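Local coordinates for extracellular solute-binding protein family 5 (PDB 4ONY), which probably binds peptides or related solutes in the periplasm and delivers them to an ABC transporter for uptake, at residues M82-R90 and I185-P193; L89-T97 and T580-P588. All coordinates share one frame; numbering follows the deposited sequence.

Contact 1 (M82-R90 and I185-P193); sequences MVYQTLMLR and IAGSMPVLP
With chi1 at 55°, Thr-86 turns CG2 anti to its carbonyl carbon and into the bend 187-189, where it lies 3.3 Å from Met-189 O. The same rotation seats Thr-86 OG1 between the backbone N and C, from where it donates to Met-88 O at 2.6 Å, above the carbonyl plane. In this family 5 solute-binding fold the bend ends helix 181-187 and is packed against the segment that runs into strand 88-90 of an antiparallel sheet. Two backbone bonds set the pairing. Val-191 N gives to Gln-85 O at 3.0 Å, almost in line with the carbonyl (C=O...N 176°), and Met-88 N gives to Ala-186 O at 2.9 Å, tilted 32° from that carbonyl plane. Leu-87 crosses Val-191 at about a right angle, CD2 standing 4.2 Å from Val-191 CG2. At one end Leu-192 CD2 meets Tyr-84 CE1 at 3.7 Å, neither over the ring face nor at its edge; at the other, Met-88 SD rests 4.1 Å from Ala-186 CB. The contact is buried, with Phe-117 and Leu-119 of strand 114-119 touching Leu-87. One water accepts a hydrogen bond from Leu-87 N and lies close to Ile-185 O and Met-189 O; another accepts from Gln-85 N while donating to Val-191 O at 2.8 Å.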
loop_
_atom_site.group_PDB
_atom_site.type_symbol
_atom_site.label_atom_id
_atom_site.label_comp_id
_atom_site.label_asym_id
_atom_site.label_seq_id
_atom_site.Cartn_x
_atom_site.Cartn_y
_atom_site.Cartn_z
ATOM N N MET A 82 10.529 -11.031 -10.412
ATOM C CA MET A 82 10.840 -11.782 -11.619
ATOM C C MET A 82 12.269 -12.346 -11.759
ATOM O O MET A 82 12.473 -13.394 -12.435
ATOM C CB MET A 82 10.482 -10.966 -12.841
ATOM C CG MET A 82 8.963 -10.768 -12.972
ATOM S SD MET A 82 8.523 -10.209 -14.612
ATOM C CE MET A 82 9.171 -8.533 -14.486
ATOM N N VAL A 83 13.243 -11.696 -11.126
ATOM C CA VAL A 83 14.631 -12.150 -11.184
ATOM C C VAL A 83 15.101 -12.673 -9.822
ATOM O O VAL A 83 15.545 -13.808 -9.708
ATOM C CB VAL A 83 15.557 -11.024 -11.675
ATOM C CG1 VAL A 83 17.017 -11.439 -11.608
ATOM C CG2 VAL A 83 15.171 -10.656 -13.111
ATOM N N TYR A 84 14.999 -11.837 -8.798
ATOM C CA TYR A 84 15.385 -12.221 -7.473
ATOM C C TYR A 84 14.181 -12.742 -6.700
ATOM O O TYR A 84 13.155 -12.056 -6.603
ATOM C CB TYR A 84 15.961 -11.017 -6.759
ATOM C CG TYR A 84 17.303 -10.559 -7.349
ATOM C CD1 TYR A 84 18.452 -11.314 -7.185
ATOM C CD2 TYR A 84 17.404 -9.348 -8.032
ATOM C CE1 TYR A 84 19.681 -10.910 -7.728
ATOM C CE2 TYR A 84 18.619 -8.922 -8.549
ATOM C CZ TYR A 84 19.748 -9.700 -8.392
ATOM O OH TYR A 84 20.938 -9.267 -8.880
ATOM N N GLN A 85 14.328 -13.929 -6.113
ATOM C CA GLN A 85 13.249 -14.565 -5.380
ATOM C C GLN A 85 13.498 -14.570 -3.898
ATOM O O GLN A 85 14.612 -14.367 -3.426
ATOM C CB GLN A 85 13.083 -15.989 -5.848
ATOM C CG GLN A 85 12.742 -16.109 -7.308
ATOM C CD GLN A 85 12.497 -17.544 -7.729
ATOM O OE1 GLN A 85 13.327 -18.406 -7.530
ATOM N NE2 GLN A 85 11.328 -17.788 -8.332
ATOM N N THR A 86 12.420 -14.792 -3.177
ATOM C CA THR A 86 12.425 -14.895 -1.727
ATOM C C THR A 86 12.299 -16.376 -1.322
ATOM O O THR A 86 12.036 -17.254 -2.171
ATOM C CB THR A 86 11.223 -14.151 -1.156
ATOM O OG1 THR A 86 10.046 -14.672 -1.779
ATOM C CG2 THR A 86 11.364 -12.697 -1.443
ATOM N N LEU A 87 12.465 -16.647 -0.032
ATOM C CA LEU A 87 12.342 -18.014 0.427
ATOM C C LEU A 87 10.924 -18.510 0.253
ATOM O O LEU A 87 10.692 -19.680 -0.076
ATOM C CB LEU A 87 12.788 -18.132 1.874
ATOM C CG LEU A 87 14.315 -17.965 1.998
ATOM C CD1 LEU A 87 14.708 -17.570 3.419
ATOM C CD2 LEU A 87 15.053 -19.256 1.628
ATOM N N MET A 88 9.957 -17.628 0.507
ATOM C CA MET A 88 8.521 -18.009 0.428
ATOM C C MET A 88 7.767 -16.921 -0.300
ATOM O O MET A 88 8.207 -15.752 -0.304
ATOM C CB MET A 88 7.943 -18.225 1.825
ATOM C CG MET A 88 8.682 -19.311 2.615
ATOM S SD MET A 88 7.912 -19.730 4.185
ATOM C CE MET A 88 6.465 -20.593 3.581
ATOM N N LEU A 89 6.669 -17.310 -0.931
ATOM C CA LEU A 89 5.917 -16.441 -1.821
ATOM C C LEU A 89 4.586 -16.022 -1.214
ATOM O O LEU A 89 3.786 -16.867 -0.791
ATOM C CB LEU A 89 5.625 -17.183 -3.125
ATOM C CG LEU A 89 4.829 -16.447 -4.192
ATOM C CD1 LEU A 89 5.575 -15.256 -4.752
ATOM C CD2 LEU A 89 4.461 -17.420 -5.299
ATOM N N ARG A 90 4.325 -14.733 -1.231
ATOM C CA ARG A 90 3.095 -14.213 -0.679
ATOM C C ARG A 90 1.875 -14.564 -1.563
ATOM O O ARG A 90 1.890 -14.291 -2.769
ATOM C CB ARG A 90 3.286 -12.710 -0.616
ATOM C CG ARG A 90 2.136 -11.949 -0.043
ATOM C CD ARG A 90 2.390 -11.727 1.398
ATOM N NE ARG A 90 1.363 -10.890 1.975
ATOM C CZ ARG A 90 1.564 -9.682 2.462
ATOM N NH1 ARG A 90 2.748 -9.131 2.424
ATOM N NH2 ARG A 90 0.569 -9.017 3.014
ATOM N N ILE A 185 11.993 -12.174 6.984
ATOM C CA ILE A 185 13.058 -13.072 6.559
ATOM C C ILE A 185 12.539 -13.952 5.395
ATOM O O ILE A 185 13.204 -14.110 4.343
ATOM C CB ILE A 185 13.560 -13.955 7.736
ATOM C CG1 ILE A 185 14.176 -13.119 8.848
ATOM C CG2 ILE A 185 14.561 -14.984 7.245
ATOM C CD1 ILE A 185 15.443 -12.368 8.480
ATOM N N ALA A 186 11.329 -14.476 5.578
ATOM C CA ALA A 186 10.727 -15.419 4.618
ATOM C C ALA A 186 10.301 -14.765 3.308
ATOM O O ALA A 186 10.544 -15.319 2.216
ATOM C CB ALA A 186 9.546 -16.154 5.264
ATOM N N GLY A 187 9.736 -13.566 3.401
ATOM C CA GLY A 187 9.147 -12.884 2.234
ATOM C C GLY A 187 9.654 -11.504 1.864
ATOM O O GLY A 187 9.190 -10.956 0.876
ATOM N N SER A 188 10.562 -10.914 2.635
ATOM C CA SER A 188 11.055 -9.572 2.303
ATOM C C SER A 188 12.569 -9.499 2.268
ATOM O O SER A 188 13.161 -8.466 2.590
ATOM C CB SER A 188 10.515 -8.498 3.278
ATOM O OG SER A 188 9.100 -8.613 3.384
ATOM N N MET A 189 13.194 -10.597 1.877
ATOM C CA MET A 189 14.607 -10.602 1.585
ATOM C C MET A 189 14.818 -11.490 0.364
ATOM O O MET A 189 14.188 -12.525 0.240
ATOM C CB MET A 189 15.427 -11.169 2.753
ATOM C CG MET A 189 15.589 -10.236 3.943
ATOM S SD MET A 189 16.560 -8.772 3.491
ATOM C CE MET A 189 18.174 -9.278 4.057
ATOM N N PRO A 190 15.723 -11.102 -0.516
ATOM C CA PRO A 190 16.084 -11.994 -1.613
ATOM C C PRO A 190 16.990 -13.116 -1.187
ATOM O O PRO A 190 17.423 -13.167 -0.015
ATOM C CB PRO A 190 16.825 -11.056 -2.547
ATOM C CG PRO A 190 17.564 -10.161 -1.593
ATOM C CD PRO A 190 16.557 -9.894 -0.504
ATOM N N VAL A 191 17.248 -14.034 -2.125
ATOM C CA VAL A 191 18.418 -14.854 -2.072
ATOM C C VAL A 191 19.268 -14.478 -3.288
ATOM O O VAL A 191 18.781 -14.462 -4.422
ATOM C CB VAL A 191 18.080 -16.372 -2.031
ATOM C CG1 VAL A 191 19.354 -17.191 -1.875
ATOM C CG2 VAL A 191 17.154 -16.672 -0.879
ATOM N N LEU A 192 20.548 -14.211 -3.014
ATOM C CA LEU A 192 21.561 -13.766 -3.964
ATOM C C LEU A 192 22.591 -14.873 -4.263
ATOM O O LEU A 192 22.904 -15.690 -3.395
ATOM C CB LEU A 192 22.340 -12.578 -3.391
ATOM C CG LEU A 192 21.499 -11.377 -2.976
ATOM C CD1 LEU A 192 22.345 -10.221 -2.476
ATOM C CD2 LEU A 192 20.617 -10.878 -4.135
ATOM N N PRO A 193 23.123 -14.903 -5.490
ATOM C CA PRO A 193 24.094 -15.925 -5.909
ATOM C C PRO A 193 25.550 -15.599 -5.567
ATOM O O PRO A 193 26.163 -14.752 -6.242
ATOM C CB PRO A 193 23.927 -15.953 -7.425
ATOM C CG PRO A 193 23.490 -14.578 -7.781
ATOM C CD PRO A 193 22.687 -14.075 -6.614
HETATM O O HOH W 1 16.951 -15.205 -6.367
HETATM O O HOH W 2 13.668 -14.756 1.758
#

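Contact 2 (L89-T97 and T580-P588)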
loop_
_atom_site.group_PDB
_atom_site.type_symbol
_atom_site.label_atom_id
_atom_site.label_comp_id
_atom_site.label_asym_id
_atom_site.label_seq_id
_atom_site.Cartn_x
_atom_site.Cartn_y
_atom_site.Cartn_z
ATOM N N LEU A 89 6.669 -17.310 -0.931
ATOM C CA LEU A 89 5.917 -16.441 -1.821
ATOM C C LEU A 89 4.586 -16.022 -1.214
ATOM O O LEU A 89 3.786 -16.867 -0.791
ATOM C CB LEU A 89 5.625 -17.183 -3.125
ATOM C CG LEU A 89 4.829 -16.447 -4.192
ATOM C CD1 LEU A 89 5.575 -15.256 -4.752
ATOM C CD2 LEU A 89 4.461 -17.420 -5.299
ATOM N N ARG A 90 4.325 -14.733 -1.231
ATOM C CA ARG A 90 3.095 -14.213 -0.679
ATOM C C ARG A 90 1.875 -14.564 -1.563
ATOM O O ARG A 90 1.890 -14.291 -2.769
ATOM C CB ARG A 90 3.286 -12.710 -0.616
ATOM C CG ARG A 90 2.136 -11.949 -0.043
ATOM C CD ARG A 90 2.390 -11.727 1.398
ATOM N NE ARG A 90 1.363 -10.890 1.975
ATOM C CZ ARG A 90 1.564 -9.682 2.462
ATOM N NH1 ARG A 90 2.748 -9.131 2.424
ATOM N NH2 ARG A 90 0.569 -9.017 3.014
ATOM N N SER A 91 0.829 -15.172 -1.010
ATOM C CA SER A 91 -0.427 -15.267 -1.746
ATOM C C SER A 91 -1.143 -13.914 -1.768
ATOM O O SER A 91 -1.321 -13.284 -0.733
ATOM C CB SER A 91 -1.397 -16.273 -1.141
ATOM O OG SER A 91 -2.697 -16.155 -1.741
ATOM N N ARG A 92 -1.677 -13.538 -2.912
ATOM C CA ARG A 92 -2.420 -12.276 -3.005
ATOM C C ARG A 92 -3.924 -12.437 -2.809
ATOM O O ARG A 92 -4.688 -11.531 -3.118
ATOM C CB ARG A 92 -2.075 -11.599 -4.326
ATOM C CG ARG A 92 -0.581 -11.296 -4.462
ATOM C CD ARG A 92 -0.129 -10.291 -3.394
ATOM N NE ARG A 92 1.328 -10.104 -3.359
ATOM C CZ ARG A 92 1.986 -9.309 -2.521
ATOM N NH1 ARG A 92 1.366 -8.630 -1.567
ATOM N NH2 ARG A 92 3.291 -9.192 -2.628
ATOM N N ASP A 93 -4.342 -13.605 -2.287
ATOM C CA ASP A 93 -5.715 -13.837 -1.931
ATOM C C ASP A 93 -5.927 -13.957 -0.444
ATOM O O ASP A 93 -7.017 -14.336 -0.028
ATOM C CB ASP A 93 -6.232 -15.115 -2.613
ATOM C CG ASP A 93 -7.747 -15.176 -2.697
ATOM O OD1 ASP A 93 -8.415 -14.151 -2.819
ATOM O OD2 ASP A 93 -8.289 -16.296 -2.688
ATOM N N GLU A 94 -4.915 -13.695 0.354
ATOM C CA GLU A 94 -5.016 -13.751 1.813
ATOM C C GLU A 94 -4.397 -12.502 2.431
ATOM O O GLU A 94 -3.568 -11.888 1.814
ATOM C CB GLU A 94 -4.286 -14.998 2.376
ATOM C CG GLU A 94 -4.821 -16.294 1.810
ATOM C CD GLU A 94 -4.113 -17.530 2.365
ATOM O OE1 GLU A 94 -4.077 -17.659 3.629
ATOM O OE2 GLU A 94 -3.633 -18.348 1.507
ATOM N N PRO A 95 -4.797 -12.143 3.661
ATOM C CA PRO A 95 -4.207 -10.961 4.270
ATOM C C PRO A 95 -2.658 -10.978 4.364
ATOM O O PRO A 95 -2.007 -10.020 3.920
ATOM C CB PRO A 95 -4.834 -10.934 5.668
ATOM C CG PRO A 95 -6.176 -11.620 5.485
ATOM C CD PRO A 95 -5.869 -12.727 4.498
ATOM N N PHE A 96 -2.099 -12.049 4.914
ATOM C CA PHE A 96 -0.654 -12.158 5.059
ATOM C C PHE A 96 -0.256 -13.623 5.293
ATOM O O PHE A 96 0.048 -14.039 6.426
ATOM C CB PHE A 96 -0.183 -11.275 6.226
ATOM C CG PHE A 96 1.301 -10.943 6.225
ATOM C CD1 PHE A 96 2.210 -11.502 5.300
ATOM C CD2 PHE A 96 1.803 -10.022 7.151
ATOM C CE1 PHE A 96 3.579 -11.144 5.343
ATOM C CE2 PHE A 96 3.149 -9.676 7.172
ATOM C CZ PHE A 96 4.022 -10.219 6.263
ATOM N N THR A 97 -0.234 -14.379 4.201
ATOM C CA THR A 97 0.210 -15.770 4.195
ATOM C C THR A 97 1.230 -15.994 3.071
ATOM O O THR A 97 1.032 -15.554 1.941
ATOM C CB THR A 97 -0.951 -16.722 3.998
ATOM O OG1 THR A 97 -1.933 -16.514 5.031
ATOM C CG2 THR A 97 -0.459 -18.207 4.057
ATOM N N THR A 580 -10.726 -12.933 -9.456
ATOM C CA THR A 580 -9.856 -11.865 -9.015
ATOM C C THR A 580 -9.681 -12.018 -7.509
ATOM O O THR A 580 -10.659 -12.065 -6.794
ATOM C CB THR A 580 -10.508 -10.515 -9.289
ATOM O OG1 THR A 580 -10.670 -10.348 -10.700
ATOM C CG2 THR A 580 -9.612 -9.400 -8.742
ATOM N N PRO A 581 -8.442 -12.093 -7.027
ATOM C CA PRO A 581 -8.280 -12.349 -5.624
ATOM C C PRO A 581 -8.435 -11.106 -4.747
ATOM O O PRO A 581 -8.680 -10.003 -5.243
ATOM C CB PRO A 581 -6.855 -12.889 -5.558
ATOM C CG PRO A 581 -6.135 -12.183 -6.643
ATOM C CD PRO A 581 -7.152 -12.004 -7.739
ATOM N N LEU A 582 -8.286 -11.304 -3.451
ATOM C CA LEU A 582 -8.404 -10.254 -2.432
ATOM C C LEU A 582 -7.623 -9.001 -2.766
ATOM O O LEU A 582 -8.117 -7.880 -2.528
ATOM C CB LEU A 582 -7.930 -10.805 -1.094
ATOM C CG LEU A 582 -8.212 -10.003 0.212
ATOM C CD1 LEU A 582 -9.703 -9.929 0.449
ATOM C CD2 LEU A 582 -7.483 -10.690 1.352
ATOM N N SER A 583 -6.399 -9.171 -3.314
ATOM C CA SER A 583 -5.532 -8.023 -3.601
ATOM C C SER A 583 -5.845 -7.299 -4.903
ATOM O O SER A 583 -5.215 -6.304 -5.212
ATOM C CB SER A 583 -4.068 -8.399 -3.594
ATOM O OG SER A 583 -3.619 -8.855 -2.332
ATOM N N GLY A 584 -6.835 -7.765 -5.652
ATOM C CA GLY A 584 -7.185 -7.118 -6.894
ATOM C C GLY A 584 -6.501 -7.832 -8.050
ATOM O O GLY A 584 -6.012 -8.952 -7.880
ATOM N N TYR A 585 -6.493 -7.222 -9.230
ATOM C CA TYR A 585 -5.981 -7.920 -10.413
ATOM C C TYR A 585 -4.506 -8.271 -10.186
ATOM O O TYR A 585 -3.785 -7.524 -9.531
ATOM C CB TYR A 585 -6.183 -7.092 -11.724
ATOM C CG TYR A 585 -5.340 -5.799 -11.739
ATOM C CD1 TYR A 585 -4.025 -5.812 -12.153
ATOM C CD2 TYR A 585 -5.883 -4.612 -11.292
ATOM C CE1 TYR A 585 -3.240 -4.654 -12.110
ATOM C CE2 TYR A 585 -5.147 -3.440 -11.249
ATOM C CZ TYR A 585 -3.814 -3.468 -11.638
ATOM O OH TYR A 585 -3.076 -2.327 -11.600
ATOM N N GLN A 586 -4.047 -9.359 -10.805
ATOM C CA GLN A 586 -2.673 -9.813 -10.660
ATOM C C GLN A 586 -2.064 -10.105 -12.041
ATOM O O GLN A 586 -2.300 -11.153 -12.625
ATOM C CB GLN A 586 -2.679 -11.094 -9.831
ATOM C CG GLN A 586 -3.200 -10.941 -8.443
ATOM C CD GLN A 586 -2.327 -10.040 -7.648
ATOM O OE1 GLN A 586 -1.118 -10.230 -7.609
ATOM N NE2 GLN A 586 -2.921 -9.033 -7.008
ATOM N N LEU A 587 -1.309 -9.141 -12.556
ATOM C CA LEU A 587 -0.715 -9.244 -13.875
ATOM C C LEU A 587 0.083 -10.511 -14.104
ATOM O O LEU A 587 0.084 -11.037 -15.229
ATOM C CB LEU A 587 0.178 -8.041 -14.179
ATOM C CG LEU A 587 -0.511 -6.689 -14.242
ATOM C CD1 LEU A 587 0.472 -5.661 -14.767
ATOM C CD2 LEU A 587 -1.751 -6.757 -15.155
ATOM N N PRO A 588 0.811 -11.012 -13.064
ATOM C CA PRO A 588 1.584 -12.233 -13.277
ATOM C C PRO A 588 0.737 -13.482 -13.613
ATOM O O PRO A 588 1.295 -14.472 -14.047
ATOM C CB PRO A 588 2.304 -12.441 -11.936
ATOM C CG PRO A 588 2.422 -11.076 -11.373
ATOM C CD PRO A 588 1.160 -10.361 -11.791
HETATM O O HOH W 3 -1.252 -8.196 -0.785
HETATM O O HOH W 4 -4.308 -9.855 -0.082
#
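Arg-92 and Gln-586 cross at about a right angle, yet their guanidinium and amide planes lie only 20° apart, and Arg-92 CG comes within 3.4 Å of Gln-586 OE1. It is thus the aliphatic base of the arginine that meets the amide, while the guanidinium is led away to lie over CG of Arg-90. Arg-92 sits in the loop of the beta hairpin that joins strand 88-90 to strand 97-108, and the facing residues Pro-581 to Gly-584 form a type I beta turn. Ser-583 carries OG beside its own N (chi1 -63°), which brings both atoms to Arg-92 O: Ser-583 N donates at 2.9 Å, close to the carbonyl direction, whereas OG lies 3.0 Å from Arg-92 O. Asp-93 and Pro-581 cross obliquely. Asp-93 OD1 takes the N-H of Leu-582 at 2.9 Å on its anti lone pair, away from OD2, and also touches Pro-581 CB at 3.4 Å. Leu-582 meets the Pro-95 ring at about a right angle, its CD2 lying over the Glu-94 to Pro-95 peptide link, 3.7 Å from Glu-94 C, with Pro-95 CD slightly farther off at 4.1 Å. Gln-586 is steadied within its own segment, NE2 donating to Gly-584 O in the amide plane but 64° out of the carbonyl plane. One water, 2.8 Å from Arg-92 NH1, links it to Ser-583 OG; another joins that OG to Glu-94 O.

Overall arrangement
The contacts cross along the chain, one segment of each alternating with the other's; their ranges overlap at Leu-89 and Arg-90, which touch nothing across either, and their centres are 16 Å apart. Strand 88-90 links them: its entry meets the end of helix 181-187, and the hairpin loop after it meets the turn 581-584. Contact 1 is centred about 19 Å from the chain centre, contact 2 about 13 Å; the first is larger (504 against 323 Å²) and more buried, 11 of 12 touching residues against 2 of 8. Neither includes 1-ethoxy-2-(2-ethoxyethoxy)ethane pocket residues such as Gln-222; Met-82, touching nothing across contact 1, bonds by backbone to Tyr-216 of strand 216-222, an indirect connection.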